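Local atomic coordinates of ATP phosphoribosyltransferase (Methanobacterium thermoautotrophicum, PDB entry 2VD3), a protein that probably catalyses the magnesium-dependent condensation of ATP with 5-phosphoribose 1-diphosphate to give phosphoribosyl-ATP, the first and rate-controlling step of histidine biosynthesis. Residues V97-E102 with D156-L161; S104-P109 with R174-I179; A116-E121 with I135-V140. All coordinates share one frame; numbering follows the deposited sequence.

Contact 1. Residues V97-E102 with D156-L161; sequences VLAAPE and DLITDL. With MG (magnesium ion), chain J.
Asp160 pairs with Val97 through its backbone while its carboxylate binds a magnesium ion, OD2 to metal 2.2 Å. CG is anti to the backbone N (chi1 -157°), which carries the carboxylate off from Val97 to the ion; the same OD2 takes a weak bond from Leu161 N. The two strands are antiparallel but twisted, their directions 135° apart. Val97 N reaches Asp160 O at 2.8 Å, and Ala99 N reaches Ile158 O at 2.9 Å; both bonds are returned, by Asp160 N to Val97 O and Ile158 N to Ala99 O. Pro101 interrupts the series: with no N-H to offer, it lays CD 3.1 Å from Asp156 O. Ala100 is small enough for Leu157 CD2 to come right up to its CB, doubtfully close as modelled. On one face Leu98 CD1 comes 4.2 Å from Thr159 CG2, while Thr159 OG1 bonds Thr120. On the other, Ala99 CB meets Ile158 CG1 and, with Val97, lies against Leu168 of helix 166-170. This is an antiparallel ladder inside the mixed sheet of the catalytic part of the enzyme, whose family belongs to the periplasmic-binding-protein clan.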
ATOM      1  N   VAL A  97      16.029  10.067  24.253  1.00 50.15           N
ATOM      2  CA  VAL A  97      17.406  10.444  24.589  1.00 50.16           C
ATOM      3  C   VAL A  97      17.827  11.742  23.912  1.00 50.46           C
ATOM      4  O   VAL A  97      17.247  12.137  22.896  1.00 50.69           O
ATOM      5  CB  VAL A  97      18.444   9.319  24.254  1.00 50.04           C
ATOM      6  CG1 VAL A  97      18.181   8.074  25.080  1.00 49.39           C
ATOM      7  CG2 VAL A  97      18.487   9.008  22.752  1.00 49.60           C
ATOM      8  N   LEU A  98      18.825  12.405  24.492  1.00 50.59           N
ATOM      9  CA  LEU A  98      19.485  13.530  23.844  1.00 50.87           C
ATOM     10  C   LEU A  98      20.766  12.999  23.229  1.00 51.47           C
ATOM     11  O   LEU A  98      21.570  12.374  23.915  1.00 51.67           O
ATOM     12  CB  LEU A  98      19.798  14.638  24.851  1.00 50.58           C
ATOM     13  CG  LEU A  98      20.293  15.990  24.322  1.00 50.15           C
ATOM     14  CD1 LEU A  98      19.226  16.716  23.510  1.00 49.06           C
ATOM     15  CD2 LEU A  98      20.746  16.858  25.479  1.00 50.62           C
ATOM     16  N   ALA A  99      20.944  13.238  21.932  1.00 52.24           N
ATOM     17  CA  ALA A  99      22.072  12.676  21.190  1.00 52.79           C
ATOM     18  C   ALA A  99      22.831  13.736  20.400  1.00 53.25           C
ATOM     19  O   ALA A  99      22.253  14.741  19.979  1.00 53.40           O
ATOM     20  CB  ALA A  99      21.601  11.555  20.273  1.00 52.61           C
ATOM     21  N   ALA A 100      24.127  13.496  20.210  1.00 53.73           N
ATOM     22  CA  ALA A 100      25.006  14.401  19.470  1.00 54.30           C
ATOM     23  C   ALA A 100      25.796  13.643  18.396  1.00 54.77           C
ATOM     24  O   ALA A 100      26.076  12.457  18.573  1.00 54.82           O
ATOM     25  CB  ALA A 100      25.957  15.096  20.429  1.00 54.28           C
ATOM     26  N   PRO A 101      26.113  14.307  17.259  1.00 55.29           N
ATOM     27  CA  PRO A 101      27.113  13.799  16.306  1.00 55.82           C
ATOM     28  C   PRO A 101      28.326  13.242  17.041  1.00 56.22           C
ATOM     29  O   PRO A 101      28.957  13.969  17.801  1.00 56.38           O
ATOM     30  CB  PRO A 101      27.499  15.051  15.521  1.00 55.75           C
ATOM     31  CG  PRO A 101      26.235  15.851  15.489  1.00 55.56           C
ATOM     32  CD  PRO A 101      25.494  15.556  16.775  1.00 55.21           C
ATOM     33  N   GLU A 102      28.633  11.962  16.828  1.00 56.75           N
ATOM     34  CA  GLU A 102      29.616  11.253  17.661  1.00 57.48           C
ATOM     35  C   GLU A 102      30.969  11.959  17.788  1.00 57.72           C
ATOM     36  O   GLU A 102      31.621  11.860  18.824  1.00 57.84           O
ATOM     37  CB  GLU A 102      29.799   9.800  17.197  1.00 57.58           C
ATOM     38  CG  GLU A 102      30.710   9.603  15.979  1.00 57.73           C
ATOM     39  CD  GLU A 102      30.632   8.194  15.408  1.00 57.85           C
ATOM     40  OE1 GLU A 102      29.648   7.472  15.700  1.00 58.45           O
ATOM     41  OE2 GLU A 102      31.553   7.811  14.657  1.00 58.19           O
ATOM     42  N   ASP A 156      22.429  21.102  15.971  1.00 49.06           N
ATOM     43  CA  ASP A 156      23.642  20.535  16.554  1.00 48.81           C
ATOM     44  C   ASP A 156      23.310  19.222  17.258  1.00 48.49           C
ATOM     45  O   ASP A 156      24.051  18.249  17.149  1.00 48.46           O
ATOM     46  CB  ASP A 156      24.270  21.512  17.551  1.00 48.97           C
ATOM     47  CG  ASP A 156      24.493  22.891  16.961  1.00 49.77           C
ATOM     48  OD1 ASP A 156      25.264  23.011  15.981  1.00 50.96           O
ATOM     49  OD2 ASP A 156      23.899  23.858  17.481  1.00 50.23           O
ATOM     50  N   LEU A 157      22.188  19.205  17.975  1.00 48.16           N
ATOM     51  CA  LEU A 157      21.746  18.031  18.729  1.00 47.90           C
ATOM     52  C   LEU A 157      20.331  17.602  18.358  1.00 47.85           C
ATOM     53  O   LEU A 157      19.551  18.367  17.785  1.00 47.69           O
ATOM     54  CB  LEU A 157      21.799  18.303  20.231  1.00 47.90           C
ATOM     55  CG  LEU A 157      23.095  18.821  20.846  1.00 48.25           C
ATOM     56  CD1 LEU A 157      22.801  19.506  22.162  1.00 48.23           C
ATOM     57  CD2 LEU A 157      24.071  17.685  21.034  1.00 48.44           C
ATOM     58  N   ILE A 158      20.004  16.364  18.700  1.00 47.74           N
ATOM     59  CA  ILE A 158      18.680  15.832  18.436  1.00 47.94           C
ATOM     60  C   ILE A 158      18.160  15.123  19.670  1.00 48.12           C
ATOM     61  O   ILE A 158      18.916  14.826  20.588  1.00 48.33           O
ATOM     62  CB  ILE A 158      18.663  14.857  17.212  1.00 47.68           C
ATOM     63  CG1 ILE A 158      19.367  13.535  17.539  1.00 47.30           C
ATOM     64  CG2 ILE A 158      19.298  15.512  15.982  1.00 47.66           C
ATOM     65  CD1 ILE A 158      18.907  12.355  16.695  1.00 46.11           C
ATOM     66  N   THR A 159      16.860  14.882  19.696  1.00 48.50           N
ATOM     67  CA  THR A 159      16.289  13.935  20.631  1.00 48.77           C
ATOM     68  C   THR A 159      15.850  12.763  19.783  1.00 49.63           C
ATOM     69  O   THR A 159      15.655  12.908  18.573  1.00 49.78           O
ATOM     70  CB  THR A 159      15.079  14.499  21.408  1.00 48.57           C
ATOM     71  OG1 THR A 159      13.967  14.663  20.522  1.00 46.96           O
ATOM     72  CG2 THR A 159      15.422  15.828  22.084  1.00 47.61           C
ATOM     73  N   ASP A 160      15.704  11.602  20.403  1.00 50.75           N
ATOM     74  CA  ASP A 160      15.242  10.437  19.673  1.00 52.01           C
ATOM     75  C   ASP A 160      14.660   9.386  20.594  1.00 52.85           C
ATOM     76  O   ASP A 160      15.043   9.281  21.765  1.00 53.12           O
ATOM     77  CB  ASP A 160      16.378   9.836  18.841  1.00 52.14           C
ATOM     78  CG  ASP A 160      15.868   9.013  17.686  1.00 52.49           C
ATOM     79  OD1 ASP A 160      16.671   8.296  17.068  1.00 53.67           O
ATOM     80  OD2 ASP A 160      14.655   9.083  17.396  1.00 53.51           O
ATOM     81  N   LEU A 161      13.748   8.599  20.043  1.00 53.81           N
ATOM     82  CA  LEU A 161      13.039   7.580  20.792  1.00 55.46           C
ATOM     83  C   LEU A 161      13.525   6.191  20.356  1.00 56.49           C
ATOM     84  O   LEU A 161      13.342   5.820  19.207  1.00 56.87           O
ATOM     85  CB  LEU A 161      11.538   7.741  20.525  1.00 55.53           C
ATOM     86  CG  LEU A 161      10.486   7.281  21.535  1.00 55.84           C
ATOM     87  CD1 LEU A 161      10.617   8.039  22.844  1.00 54.81           C
ATOM     88  CD2 LEU A 161       9.092   7.454  20.924  1.00 55.24           C
TER
HETATM   89 MG    MG J1294      12.890   8.173  16.437  1.00 70.94          MG

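Contact 2. Residues S104-P109 with R174-I179; sequences STIRGP and RVIDTI. With MG (magnesium ion), chain M.
Ile176 points its side chain at Ile106 and Pro109 of the 104-109 loop, while Arg174 reaches for Ile106 O. With Ile176 CG1 set between its backbone N and carbonyl carbon (chi1 60°), the two branches separate: CG2 lies 3.5 Å from Arg107 O, while CD1 reaches Ile106 CG2 at 4.1 Å and Pro109 CD at 4.2 Å. The Ile106 and Ile176 side chains run at a slant to each other, and a branched residue suits a place where it must fill two directions. Arg174 leaves its backbone extended, then bends at chi3 (66°) and brings NH2 to Ile106 O, 2.7 Å away, in a weak hydrogen bond, bent to 129° at the hydrogen; NH1 bonds Glu102 O. Ser104 OG shapes the loop itself, accepting from Ile106 N in an ST turn. A classic beta bulge, Ile176 and Asp177 opposite Leu98, lets Asp177 face the loop as well. Its side chain stands at about a right angle to Pro109, whose CG is 3.4 Å from Asp177 OD2. Exchanging Pro109 for alanine takes away CG and CD, and would probably leave a gap beside Ile176 CD1 and Asp177 OD2. Asp177 OD1 binds a magnesium ion at 2.4 Å; OD2 lies 2.9 Å from the same ion and is hydrogen-bonded to Tyr129 OH. Metal and tyrosine together probably fix the carboxylate's rotation, and the magnesium ion probably offsets its negative charge.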
ATOM      1  N   SER A 104      31.447  15.066  18.095  1.00 58.54           N
ATOM      2  CA  SER A 104      31.268  16.369  18.739  1.00 58.62           C
ATOM      3  C   SER A 104      32.042  16.518  20.049  1.00 58.61           C
ATOM      4  O   SER A 104      32.395  15.526  20.701  1.00 58.52           O
ATOM      5  CB  SER A 104      29.789  16.676  18.968  1.00 58.54           C
ATOM      6  OG  SER A 104      29.628  17.966  19.531  1.00 58.75           O
ATOM      7  N   THR A 105      32.306  17.774  20.407  1.00 58.61           N
ATOM      8  CA  THR A 105      32.847  18.139  21.715  1.00 58.50           C
ATOM      9  C   THR A 105      31.880  17.705  22.816  1.00 58.60           C
ATOM     10  O   THR A 105      32.287  17.061  23.782  1.00 58.75           O
ATOM     11  CB  THR A 105      33.142  19.665  21.792  1.00 58.48           C
ATOM     12  OG1 THR A 105      34.473  19.920  21.320  1.00 58.32           O
ATOM     13  CG2 THR A 105      33.001  20.209  23.221  1.00 58.31           C
ATOM     14  N   ILE A 106      30.598  18.036  22.641  1.00 58.51           N
ATOM     15  CA  ILE A 106      29.553  17.748  23.627  1.00 58.28           C
ATOM     16  C   ILE A 106      29.478  16.256  23.976  1.00 58.37           C
ATOM     17  O   ILE A 106      29.053  15.435  23.148  1.00 58.39           O
ATOM     18  CB  ILE A 106      28.160  18.252  23.136  1.00 58.25           C
ATOM     19  CG1 ILE A 106      28.210  19.753  22.836  1.00 58.02           C
ATOM     20  CG2 ILE A 106      27.060  17.927  24.161  1.00 57.87           C
ATOM     21  CD1 ILE A 106      27.061  20.261  21.982  1.00 58.09           C
ATOM     22  N   ARG A 107      29.903  15.916  25.191  0.80 58.29           N
ATOM     23  CA  ARG A 107      29.834  14.533  25.676  0.80 58.35           C
ATOM     24  C   ARG A 107      28.795  14.339  26.787  0.80 58.35           C
ATOM     25  O   ARG A 107      28.442  13.208  27.132  0.80 58.35           O
ATOM     26  CB  ARG A 107      31.218  14.046  26.119  0.80 58.46           C
ATOM     27  CG  ARG A 107      32.101  13.550  24.975  0.80 58.15           C
ATOM     28  CD  ARG A 107      33.560  13.856  25.235  0.80 57.55           C
ATOM     29  NE  ARG A 107      33.869  15.252  24.941  0.80 57.14           N
ATOM     30  CZ  ARG A 107      34.832  15.959  25.527  0.80 56.21           C
ATOM     31  NH1 ARG A 107      35.599  15.416  26.464  0.80 55.59           N
ATOM     32  NH2 ARG A 107      35.018  17.225  25.177  0.80 55.90           N
ATOM     33  N   GLY A 108      28.299  15.449  27.328  1.00 58.31           N
ATOM     34  CA  GLY A 108      27.248  15.431  28.351  1.00 58.23           C
ATOM     35  C   GLY A 108      26.520  16.764  28.353  1.00 58.23           C
ATOM     36  O   GLY A 108      27.039  17.743  27.815  1.00 58.33           O
ATOM     37  N   PRO A 109      25.314  16.819  28.957  1.00 58.32           N
ATOM     38  CA  PRO A 109      24.511  18.058  28.964  1.00 58.42           C
ATOM     39  C   PRO A 109      25.240  19.301  29.494  1.00 58.48           C
ATOM     40  O   PRO A 109      24.831  20.421  29.190  1.00 58.49           O
ATOM     41  CB  PRO A 109      23.307  17.712  29.858  1.00 58.33           C
ATOM     42  CG  PRO A 109      23.639  16.425  30.517  1.00 58.29           C
ATOM     43  CD  PRO A 109      24.626  15.717  29.652  1.00 58.16           C
ATOM     44  N   ARG A 174      25.866   9.691  19.322  1.00 57.05           N
ATOM     45  CA  ARG A 174      26.087   9.173  20.666  1.00 56.43           C
ATOM     46  C   ARG A 174      25.091   9.774  21.666  1.00 55.40           C
ATOM     47  O   ARG A 174      24.870  10.990  21.675  1.00 55.29           O
ATOM     48  CB  ARG A 174      27.525   9.466  21.088  1.00 56.48           C
ATOM     49  CG  ARG A 174      27.869   9.103  22.521  1.00 57.32           C
ATOM     50  CD  ARG A 174      29.265   9.594  22.906  1.00 57.42           C
ATOM     51  NE  ARG A 174      29.366  11.054  22.941  1.00 59.87           N
ATOM     52  CZ  ARG A 174      30.042  11.792  22.059  1.00 61.17           C
ATOM     53  NH1 ARG A 174      30.691  11.214  21.053  1.00 61.70           N
ATOM     54  NH2 ARG A 174      30.076  13.115  22.187  1.00 61.31           N
ATOM     55  N   VAL A 175      24.494   8.915  22.497  1.00 54.36           N
ATOM     56  CA  VAL A 175      23.570   9.344  23.559  1.00 53.43           C
ATOM     57  C   VAL A 175      24.350  10.126  24.604  1.00 52.88           C
ATOM     58  O   VAL A 175      25.292   9.596  25.195  1.00 53.12           O
ATOM     59  CB  VAL A 175      22.876   8.140  24.255  1.00 53.21           C
ATOM     60  CG1 VAL A 175      22.006   8.602  25.414  1.00 53.08           C
ATOM     61  CG2 VAL A 175      22.046   7.341  23.268  1.00 53.69           C
ATOM     62  N   ILE A 176      23.982  11.384  24.821  1.00 52.01           N
ATOM     63  CA  ILE A 176      24.658  12.185  25.852  1.00 51.37           C
ATOM     64  C   ILE A 176      23.786  12.423  27.092  1.00 50.86           C
ATOM     65  O   ILE A 176      24.254  12.961  28.093  1.00 50.46           O
ATOM     66  CB  ILE A 176      25.327  13.492  25.287  1.00 51.35           C
ATOM     67  CG1 ILE A 176      24.311  14.428  24.631  1.00 51.16           C
ATOM     68  CG2 ILE A 176      26.436  13.140  24.307  1.00 50.85           C
ATOM     69  CD1 ILE A 176      23.982  15.634  25.458  1.00 51.44           C
ATOM     70  N   ASP A 177      22.525  11.991  27.013  1.00 50.49           N
ATOM     71  CA  ASP A 177      21.623  11.939  28.169  1.00 49.81           C
ATOM     72  C   ASP A 177      20.304  11.247  27.837  1.00 49.37           C
ATOM     73  O   ASP A 177      19.915  11.149  26.667  1.00 49.17           O
ATOM     74  CB  ASP A 177      21.343  13.331  28.732  1.00 49.80           C
ATOM     75  CG  ASP A 177      21.004  13.304  30.212  1.00 49.98           C
ATOM     76  OD1 ASP A 177      20.817  12.201  30.778  1.00 49.26           O
ATOM     77  OD2 ASP A 177      20.926  14.394  30.816  1.00 50.27           O
ATOM     78  N   THR A 178      19.640  10.744  28.878  1.00 48.63           N
ATOM     79  CA  THR A 178      18.278  10.241  28.757  1.00 47.97           C
ATOM     80  C   THR A 178      17.332  11.289  29.333  1.00 47.41           C
ATOM     81  O   THR A 178      17.465  11.688  30.482  1.00 46.75           O
ATOM     82  CB  THR A 178      18.090   8.870  29.457  1.00 47.86           C
ATOM     83  OG1 THR A 178      18.977   7.907  28.871  1.00 47.88           O
ATOM     84  CG2 THR A 178      16.660   8.370  29.299  1.00 47.65           C
ATOM     85  N   ILE A 179      16.385  11.736  28.514  1.00 47.12           N
ATOM     86  CA  ILE A 179      15.427  12.771  28.926  1.00 46.70           C
ATOM     87  C   ILE A 179      14.218  12.178  29.642  1.00 46.19           C
ATOM     88  O   ILE A 179      13.755  12.726  30.627  1.00 46.38           O
ATOM     89  CB  ILE A 179      14.958  13.617  27.717  1.00 46.63           C
ATOM     90  CG1 ILE A 179      16.171  14.088  26.902  1.00 46.47           C
ATOM     91  CG2 ILE A 179      14.124  14.793  28.175  1.00 46.35           C
ATOM     92  CD1 ILE A 179      15.828  14.692  25.563  1.00 45.17           C
TER
HETATM   93 MG    MG M1297      20.138  12.686  33.057  1.00 71.07          MG

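Contact 3. Residues A116-E121 with I135-V140; sequences AVIATE and IDAEVV
The flat groups joining Ala116 to Glu138 and Ile118 to Val140 are peptide units, and the ribbon they form has Val117, Ala119, Glu138 and Val140 on one face and Ile118 and Val139 on the other. Strands 117-120 and 138-141 are the parallel pair of a beta-alpha-beta crossover, with helix 123-132 between them in the chain. Along the ribbon's inner edges four bonds alternate. Glu138 N gives to Ala116 O at 2.7 Å, nearly in line with the carbonyl, and Glu138 O accepts from Ile118 N; the next pair is Val140 N to Ile118 O, its donor tilted 24° from the carbonyl plane, and Thr120 N to Val140 O at 2.9 Å. On the first face Val117 CG1 slants across Val140 CG2, 3.6 Å apart, and Val140 also packs on Glu59 of a second subunit. Beta-branched residues suit these extended positions. Glu138 is exposed, its chain bent at chi2, and only its aliphatic part lies near Ala116 O. The second face is turned to the helix: Leu130 touches Ile118, Ala137 and Val139, and the small Ala137 fits close, its CB 3.8 Å from Ile118 CD1. Thr120 does two jobs. Its OG1, anti to the backbone N (chi1 -170°), is hydrogen-bonded to Thr159, Phe122 N and Thr126, while the methyl CG2 is left to rest on Val139 CG1 at 3.6 Å.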
ATOM      1  N   ALA A 116      23.132  26.586  21.223  1.00 51.87           N
ATOM      2  CA  ALA A 116      22.962  25.253  20.642  1.00 51.03           C
ATOM      3  C   ALA A 116      21.541  25.000  20.179  1.00 50.36           C
ATOM      4  O   ALA A 116      20.580  25.364  20.857  1.00 50.15           O
ATOM      5  CB  ALA A 116      23.405  24.170  21.607  1.00 51.06           C
ATOM      6  N   VAL A 117      21.420  24.386  19.009  1.00 49.72           N
ATOM      7  CA  VAL A 117      20.114  24.039  18.460  1.00 49.04           C
ATOM      8  C   VAL A 117      19.856  22.551  18.661  1.00 48.55           C
ATOM      9  O   VAL A 117      20.715  21.718  18.363  1.00 48.33           O
ATOM     10  CB  VAL A 117      19.991  24.444  16.970  1.00 48.97           C
ATOM     11  CG1 VAL A 117      18.659  23.998  16.395  1.00 48.38           C
ATOM     12  CG2 VAL A 117      20.158  25.960  16.818  1.00 48.60           C
ATOM     13  N   ILE A 118      18.681  22.237  19.204  1.00 48.11           N
ATOM     14  CA  ILE A 118      18.244  20.853  19.376  1.00 47.36           C
ATOM     15  C   ILE A 118      16.972  20.610  18.582  1.00 46.76           C
ATOM     16  O   ILE A 118      15.978  21.319  18.765  1.00 46.78           O
ATOM     17  CB  ILE A 118      17.981  20.500  20.858  1.00 47.44           C
ATOM     18  CG1 ILE A 118      19.213  20.811  21.715  1.00 47.74           C
ATOM     19  CG2 ILE A 118      17.579  19.022  20.992  1.00 46.85           C
ATOM     20  CD1 ILE A 118      18.903  20.991  23.201  1.00 48.51           C
ATOM     21  N   ALA A 119      17.015  19.603  17.708  1.00 45.72           N
ATOM     22  CA  ALA A 119      15.859  19.190  16.925  1.00 45.08           C
ATOM     23  C   ALA A 119      15.133  18.056  17.642  1.00 44.92           C
ATOM     24  O   ALA A 119      15.763  17.146  18.189  1.00 44.62           O
ATOM     25  CB  ALA A 119      16.281  18.748  15.527  1.00 45.13           C
ATOM     26  N   THR A 120      13.806  18.110  17.627  1.00 44.28           N
ATOM     27  CA  THR A 120      13.013  17.191  18.409  1.00 44.05           C
ATOM     28  C   THR A 120      11.638  16.974  17.789  1.00 44.37           C
ATOM     29  O   THR A 120      11.186  17.757  16.956  1.00 44.25           O
ATOM     30  CB  THR A 120      12.858  17.695  19.864  1.00 44.03           C
ATOM     31  OG1 THR A 120      12.276  16.667  20.680  1.00 43.64           O
ATOM     32  CG2 THR A 120      11.991  18.949  19.921  1.00 44.04           C
ATOM     33  N   GLU A 121      10.990  15.886  18.181  1.00 44.60           N
ATOM     34  CA  GLU A 121       9.574  15.726  17.895  1.00 45.02           C
ATOM     35  C   GLU A 121       8.793  16.028  19.161  1.00 45.01           C
ATOM     36  O   GLU A 121       7.566  16.075  19.136  1.00 45.29           O
ATOM     37  CB  GLU A 121       9.271  14.329  17.368  1.00 44.94           C
ATOM     38  CG  GLU A 121       9.962  14.034  16.055  1.00 45.37           C
ATOM     39  CD  GLU A 121       9.509  12.733  15.448  1.00 47.30           C
ATOM     40  OE1 GLU A 121      10.374  11.867  15.219  1.00 48.36           O
ATOM     41  OE2 GLU A 121       8.293  12.571  15.212  1.00 47.99           O
ATOM     42  N   ILE A 135      19.736  24.866  31.067  1.00 55.98           N
ATOM     43  CA  ILE A 135      20.485  25.057  29.827  1.00 55.91           C
ATOM     44  C   ILE A 135      19.742  26.003  28.893  1.00 55.69           C
ATOM     45  O   ILE A 135      18.527  25.886  28.709  1.00 55.87           O
ATOM     46  CB  ILE A 135      20.766  23.727  29.092  1.00 55.86           C
ATOM     47  CG1 ILE A 135      21.181  22.625  30.073  1.00 55.93           C
ATOM     48  CG2 ILE A 135      21.841  23.925  28.038  1.00 55.98           C
ATOM     49  CD1 ILE A 135      21.107  21.214  29.485  1.00 56.21           C
ATOM     50  N   ASP A 136      20.481  26.950  28.323  1.00 55.49           N
ATOM     51  CA  ASP A 136      19.955  27.827  27.290  1.00 55.22           C
ATOM     52  C   ASP A 136      20.325  27.211  25.950  1.00 54.97           C
ATOM     53  O   ASP A 136      21.487  27.224  25.549  1.00 54.87           O
ATOM     54  CB  ASP A 136      20.525  29.243  27.426  1.00 55.38           C
ATOM     55  CG  ASP A 136      19.967  30.219  26.387  1.00 55.82           C
ATOM     56  OD1 ASP A 136      19.322  29.790  25.404  1.00 56.13           O
ATOM     57  OD2 ASP A 136      20.195  31.439  26.546  1.00 57.39           O
ATOM     58  N   ALA A 137      19.328  26.636  25.287  1.00 54.59           N
ATOM     59  CA  ALA A 137      19.497  26.079  23.956  1.00 54.37           C
ATOM     60  C   ALA A 137      18.194  26.256  23.194  1.00 54.23           C
ATOM     61  O   ALA A 137      17.118  26.329  23.801  1.00 54.33           O
ATOM     62  CB  ALA A 137      19.898  24.608  24.030  1.00 54.20           C
ATOM     63  N   GLU A 138      18.292  26.345  21.870  1.00 53.90           N
ATOM     64  CA  GLU A 138      17.114  26.503  21.028  1.00 53.78           C
ATOM     65  C   GLU A 138      16.553  25.141  20.643  1.00 53.38           C
ATOM     66  O   GLU A 138      17.302  24.178  20.436  1.00 53.47           O
ATOM     67  CB  GLU A 138      17.421  27.328  19.772  1.00 53.97           C
ATOM     68  CG  GLU A 138      18.317  28.554  19.994  1.00 55.21           C
ATOM     69  CD  GLU A 138      17.836  29.466  21.116  1.00 55.85           C
ATOM     70  OE1 GLU A 138      16.644  29.852  21.115  1.00 55.53           O
ATOM     71  OE2 GLU A 138      18.664  29.802  21.993  1.00 57.08           O
ATOM     72  N   VAL A 139      15.231  25.081  20.543  1.00 52.70           N
ATOM     73  CA  VAL A 139      14.523  23.847  20.253  1.00 52.03           C
ATOM     74  C   VAL A 139      13.776  23.993  18.938  1.00 51.72           C
ATOM     75  O   VAL A 139      12.915  24.864  18.800  1.00 51.77           O
ATOM     76  CB  VAL A 139      13.545  23.489  21.401  1.00 52.06           C
ATOM     77  CG1 VAL A 139      12.614  22.371  21.004  1.00 51.21           C
ATOM     78  CG2 VAL A 139      14.320  23.123  22.662  1.00 51.71           C
ATOM     79  N   VAL A 140      14.116  23.143  17.976  1.00 51.14           N
ATOM     80  CA  VAL A 140      13.457  23.151  16.675  1.00 50.70           C
ATOM     81  C   VAL A 140      12.608  21.888  16.523  1.00 50.50           C
ATOM     82  O   VAL A 140      13.113  20.762  16.605  1.00 50.48           O
ATOM     83  CB  VAL A 140      14.469  23.297  15.492  1.00 50.70           C
ATOM     84  CG1 VAL A 140      13.745  23.256  14.148  1.00 50.29           C
ATOM     85  CG2 VAL A 140      15.248  24.598  15.612  1.00 50.61           C
TER

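How the contacts relate
All three contacts reach one mixed sheet, in which the strands run 173-188, 94-101, 157-162, 117-120, 138-141; contact 2 sets a loop against the first of them. Contacts 1 and 2, centres about 7 Å apart, are joined because strands 94-101 and 173-188 are neighbours: Leu98 N bonds Asp177 O at 2.7 Å. Contacts 1 and 3, centres about 10 Å apart, meet where Leu157 O accepts from Ala119 N (2.8 Å). Contacts 2 and 3 touch more lightly, Pro109 O to Ile135 CD1 3.8 Å. The magnesium ions of contacts 1 and 2 are separate sites, 18.7 Å from each other. The inhibitor histidine is bound elsewhere, by residues such as Gly237, Thr242 and His256 of the C-terminal domain.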